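Local coordinates for small S protein (Podospora anserina, PDB 2WVQ) that forms, as the full-length protein, a prion that triggers a lethal incompatibility reaction on meeting het-S from another strain, at residues A[117-122]-A[128-133]. The protein carries 2 engineered substitutions. Sequence-based numbering, arbitrary orientation.
Sequences FEDKDM and ALHRRL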
ATOM      1  N   PHE A 117     -11.487 -11.434 -17.229  1.00 38.34           N
ATOM      2  CA  PHE A 117     -11.103 -11.175 -18.608  1.00 38.67           C
ATOM      3  C   PHE A 117      -9.899 -12.026 -19.070  1.00 39.41           C
ATOM      4  O   PHE A 117      -9.068 -12.440 -18.257  1.00 38.27           O
ATOM      5  CB  PHE A 117     -10.810  -9.691 -18.798  1.00 38.11           C
ATOM      6  CG  PHE A 117     -12.047  -8.827 -18.860  1.00 38.31           C
ATOM      7  CD1 PHE A 117     -12.409  -8.035 -17.771  1.00 36.31           C
ATOM      8  CD2 PHE A 117     -12.855  -8.815 -20.009  1.00 36.67           C
ATOM      9  CE1 PHE A 117     -13.551  -7.231 -17.814  1.00 35.55           C
ATOM     10  CE2 PHE A 117     -14.014  -8.020 -20.069  1.00 37.09           C
ATOM     11  CZ  PHE A 117     -14.363  -7.224 -18.970  1.00 37.75           C
ATOM     12  N   GLU A 118      -9.835 -12.288 -20.374  1.00 40.39           N
ATOM     13  CA  GLU A 118      -8.678 -12.956 -20.985  1.00 41.84           C
ATOM     14  C   GLU A 118      -8.337 -12.169 -22.222  1.00 41.85           C
ATOM     15  O   GLU A 118      -9.192 -11.456 -22.727  1.00 40.41           O
ATOM     16  CB  GLU A 118      -8.959 -14.437 -21.294  1.00 41.75           C
ATOM     17  CG  GLU A 118     -10.413 -14.745 -21.641  1.00 46.56           C
ATOM     18  CD  GLU A 118     -10.899 -16.098 -21.096  1.00 51.54           C
ATOM     19  OE1 GLU A 118     -10.273 -17.147 -21.400  1.00 51.52           O
ATOM     20  OE2 GLU A 118     -11.928 -16.100 -20.373  1.00 53.71           O
ATOM     21  N   ASP A 119      -7.095 -12.261 -22.707  1.00 42.22           N
ATOM     22  CA  ASP A 119      -6.669 -11.353 -23.796  1.00 42.92           C
ATOM     23  C   ASP A 119      -7.426 -11.487 -25.132  1.00 42.94           C
ATOM     24  O   ASP A 119      -7.372 -10.591 -25.967  1.00 43.89           O
ATOM     25  CB  ASP A 119      -5.126 -11.227 -23.926  1.00 43.49           C
ATOM     26  CG  ASP A 119      -4.468 -12.409 -24.636  1.00 44.62           C
ATOM     27  OD1 ASP A 119      -3.212 -12.408 -24.681  1.00 47.47           O
ATOM     28  OD2 ASP A 119      -5.163 -13.310 -25.158  1.00 41.68           O
ATOM     29  N   LYS A 120      -8.168 -12.582 -25.297  1.00 42.32           N
ATOM     30  CA  LYS A 120      -9.167 -12.707 -26.363  1.00 42.16           C
ATOM     31  C   LYS A 120     -10.314 -11.692 -26.251  1.00 41.01           C
ATOM     32  O   LYS A 120     -11.044 -11.500 -27.211  1.00 40.33           O
ATOM     33  CB  LYS A 120      -9.751 -14.134 -26.442  1.00 42.10           C
ATOM     34  CG  LYS A 120     -10.854 -14.435 -25.406  1.00 43.74           C
ATOM     35  CD  LYS A 120     -11.682 -15.655 -25.759  1.00 42.85           C
ATOM     36  CE  LYS A 120     -11.041 -16.968 -25.302  1.00 45.74           C
ATOM     37  NZ  LYS A 120     -11.325 -17.294 -23.855  1.00 46.73           N
ATOM     38  N   ASP A 121     -10.474 -11.075 -25.077  1.00 40.72           N
ATOM     39  CA  ASP A 121     -11.474 -10.019 -24.856  1.00 40.20           C
ATOM     40  C   ASP A 121     -10.960  -8.622 -25.237  1.00 40.16           C
ATOM     41  O   ASP A 121     -11.713  -7.631 -25.149  1.00 40.16           O
ATOM     42  CB  ASP A 121     -11.969 -10.018 -23.403  1.00 39.97           C
ATOM     43  CG  ASP A 121     -12.627 -11.303 -23.025  1.00 39.67           C
ATOM     44  OD1 ASP A 121     -12.201 -11.909 -22.030  1.00 36.08           O
ATOM     45  OD2 ASP A 121     -13.565 -11.726 -23.747  1.00 40.91           O
ATOM     46  N   MET A 122      -9.684  -8.548 -25.631  1.00 38.81           N
ATOM     47  CA  MET A 122      -9.134  -7.356 -26.280  1.00 38.11           C
ATOM     48  C   MET A 122      -9.402  -7.335 -27.774  1.00 37.74           C
ATOM     49  O   MET A 122      -9.588  -8.382 -28.405  1.00 37.40           O
ATOM     50  CB  MET A 122      -7.624  -7.291 -26.095  1.00 37.53           C
ATOM     51  CG  MET A 122      -7.176  -7.028 -24.706  1.00 36.91           C
ATOM     52  SD  MET A 122      -5.370  -7.085 -24.661  1.00 39.30           S
ATOM     53  CE  MET A 122      -5.106  -6.896 -22.911  1.00 33.76           C
ATOM     54  N   ALA A 128      -2.120  -7.576 -29.652  1.00 32.85           N
ATOM     55  CA  ALA A 128      -0.748  -7.566 -30.204  1.00 32.75           C
ATOM     56  C   ALA A 128       0.238  -6.754 -29.335  1.00 32.80           C
ATOM     57  O   ALA A 128       1.390  -7.167 -29.137  1.00 32.25           O
ATOM     58  CB  ALA A 128      -0.736  -7.075 -31.632  1.00 32.51           C
ATOM     59  N   LEU A 129      -0.223  -5.597 -28.837  1.00 32.48           N
ATOM     60  CA  LEU A 129       0.556  -4.773 -27.920  1.00 32.58           C
ATOM     61  C   LEU A 129       0.847  -5.537 -26.617  1.00 33.41           C
ATOM     62  O   LEU A 129       1.995  -5.575 -26.165  1.00 33.00           O
ATOM     63  CB  LEU A 129      -0.126  -3.426 -27.659  1.00 32.50           C
ATOM     64  CG  LEU A 129       0.516  -2.113 -28.143  1.00 33.07           C
ATOM     65  CD1 LEU A 129       1.572  -2.321 -29.232  1.00 34.18           C
ATOM     66  CD2 LEU A 129      -0.506  -1.036 -28.562  1.00 32.45           C
ATOM     67  N   HIS A 130      -0.180  -6.183 -26.068  1.00 32.91           N
ATOM     68  CA  HIS A 130      -0.068  -6.992 -24.855  1.00 33.05           C
ATOM     69  C   HIS A 130       1.011  -8.064 -25.041  1.00 33.59           C
ATOM     70  O   HIS A 130       1.957  -8.147 -24.251  1.00 33.14           O
ATOM     71  CB  HIS A 130      -1.428  -7.606 -24.499  1.00 31.62           C
ATOM     72  CG  HIS A 130      -1.382  -8.579 -23.358  1.00 31.41           C
ATOM     73  ND1 HIS A 130      -1.113  -8.205 -22.052  1.00 27.32           N
ATOM     74  CD2 HIS A 130      -1.569  -9.919 -23.336  1.00 29.74           C
ATOM     75  CE1 HIS A 130      -1.120  -9.280 -21.284  1.00 26.56           C
ATOM     76  NE2 HIS A 130      -1.391 -10.333 -22.041  1.00 29.80           N
ATOM     77  N   ARG A 131       0.895  -8.831 -26.123  1.00 34.27           N
ATOM     78  CA  ARG A 131       1.885  -9.859 -26.431  1.00 35.33           C
ATOM     79  C   ARG A 131       3.298  -9.326 -26.692  1.00 34.78           C
ATOM     80  O   ARG A 131       4.246  -9.902 -26.188  1.00 34.32           O
ATOM     81  CB  ARG A 131       1.377 -10.797 -27.515  1.00 35.95           C
ATOM     82  CG  ARG A 131       0.269 -11.654 -26.977  1.00 38.23           C
ATOM     83  CD  ARG A 131      -0.657 -12.146 -28.051  1.00 40.91           C
ATOM     84  NE  ARG A 131      -1.643 -13.031 -27.432  1.00 44.05           N
ATOM     85  CZ  ARG A 131      -2.440 -13.880 -28.081  1.00 43.84           C
ATOM     86  NH1 ARG A 131      -2.410 -13.974 -29.405  1.00 43.33           N
ATOM     87  NH2 ARG A 131      -3.296 -14.621 -27.383  1.00 44.35           N
ATOM     88  N   ARG A 132       3.418  -8.214 -27.423  1.00 34.47           N
ATOM     89  CA  ARG A 132       4.705  -7.525 -27.641  1.00 35.24           C
ATOM     90  C   ARG A 132       5.355  -7.041 -26.325  1.00 34.69           C
ATOM     91  O   ARG A 132       6.543  -7.256 -26.096  1.00 33.77           O
ATOM     92  CB  ARG A 132       4.521  -6.349 -28.621  1.00 35.27           C
ATOM     93  CG  ARG A 132       5.693  -5.360 -28.671  1.00 38.18           C
ATOM     94  CD  ARG A 132       5.629  -4.455 -29.900  1.00 37.39           C
ATOM     95  NE  ARG A 132       6.239  -5.097 -31.063  1.00 47.00           N
ATOM     96  CZ  ARG A 132       5.569  -5.687 -32.053  1.00 48.79           C
ATOM     97  NH1 ARG A 132       4.239  -5.715 -32.050  1.00 49.96           N
ATOM     98  NH2 ARG A 132       6.237  -6.248 -33.058  1.00 48.58           N
ATOM     99  N   LEU A 133       4.575  -6.378 -25.472  1.00 33.06           N
ATOM    100  CA  LEU A 133       5.070  -5.886 -24.184  1.00 33.86           C
ATOM    101  C   LEU A 133       5.463  -7.011 -23.248  1.00 33.03           C
ATOM    102  O   LEU A 133       6.487  -6.933 -22.549  1.00 33.99           O
ATOM    103  CB  LEU A 133       4.038  -4.962 -23.526  1.00 32.80           C
ATOM    104  CG  LEU A 133       4.010  -3.433 -23.459  1.00 34.81           C
ATOM    105  CD1 LEU A 133       4.872  -2.644 -24.415  1.00 34.07           C
ATOM    106  CD2 LEU A 133       2.548  -2.983 -23.565  1.00 32.30           C
TER
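Asp-119 meets Arg-131 and His-130, neighbours on the helix, with one carboxylate. Arg-131 NE donates to Asp-119 OD1 at 3.2 Å with a bent N-H...O angle of 143°, reaching the oxygen from above the carboxylate plane. The second leg of this salt bridge, from Arg-131 NH2 to Asp-119 OD2, is weak and strongly bent. Carboxylate and guanidinium planes stand 63° apart, so the two groups pair skewed rather than as a flat, forked couple. Asp-119 OD1 also lies at the edge of the imidazole, 3.3 Å from His-130 CD2, a carbon, with the carboxylate nearly perpendicular to the ring. Beside the carboxylate, Met-122 crosses His-130 at about a right angle; its SD packs 4.0 Å from His-130 CB, and its CE lies obliquely to the ring. The thioether chain is extended beyond CG, which carries sulfur and methyl from the loop across to the histidine. In His-130, CG is anti to the backbone N (chi1 173°), which carries the ring off the helix toward the loop, where CD2 meets Asp-119 and ND1 is hydrogen-bonded to Asp-50 of helix 42-62, fixing the ring. Asp-119 opens the 3-10 turn 119-121, which is tied by backbone bonds from Asp-121 N to Glu-118 O and from Met-122 N to Asp-119 O, and Asp-121 OD1 accepts from Glu-118 N. Arg-127 NE, a turn before Arg-131, bonds to Asp-119 O, while Met-122 also packs on helix 42-62 through Tyr-42, Glu-43 and Gln-46. The loop leading into helix 124-140 of the N-terminal globular domain (HeLo) thus folds back on that helix. Asp-50 and the Asp-119 carboxylate by the CD2 edge may favour a positive His-130 ring, but Arg-131 would partly cancel the pull of Asp-119, so any bias is probably modest.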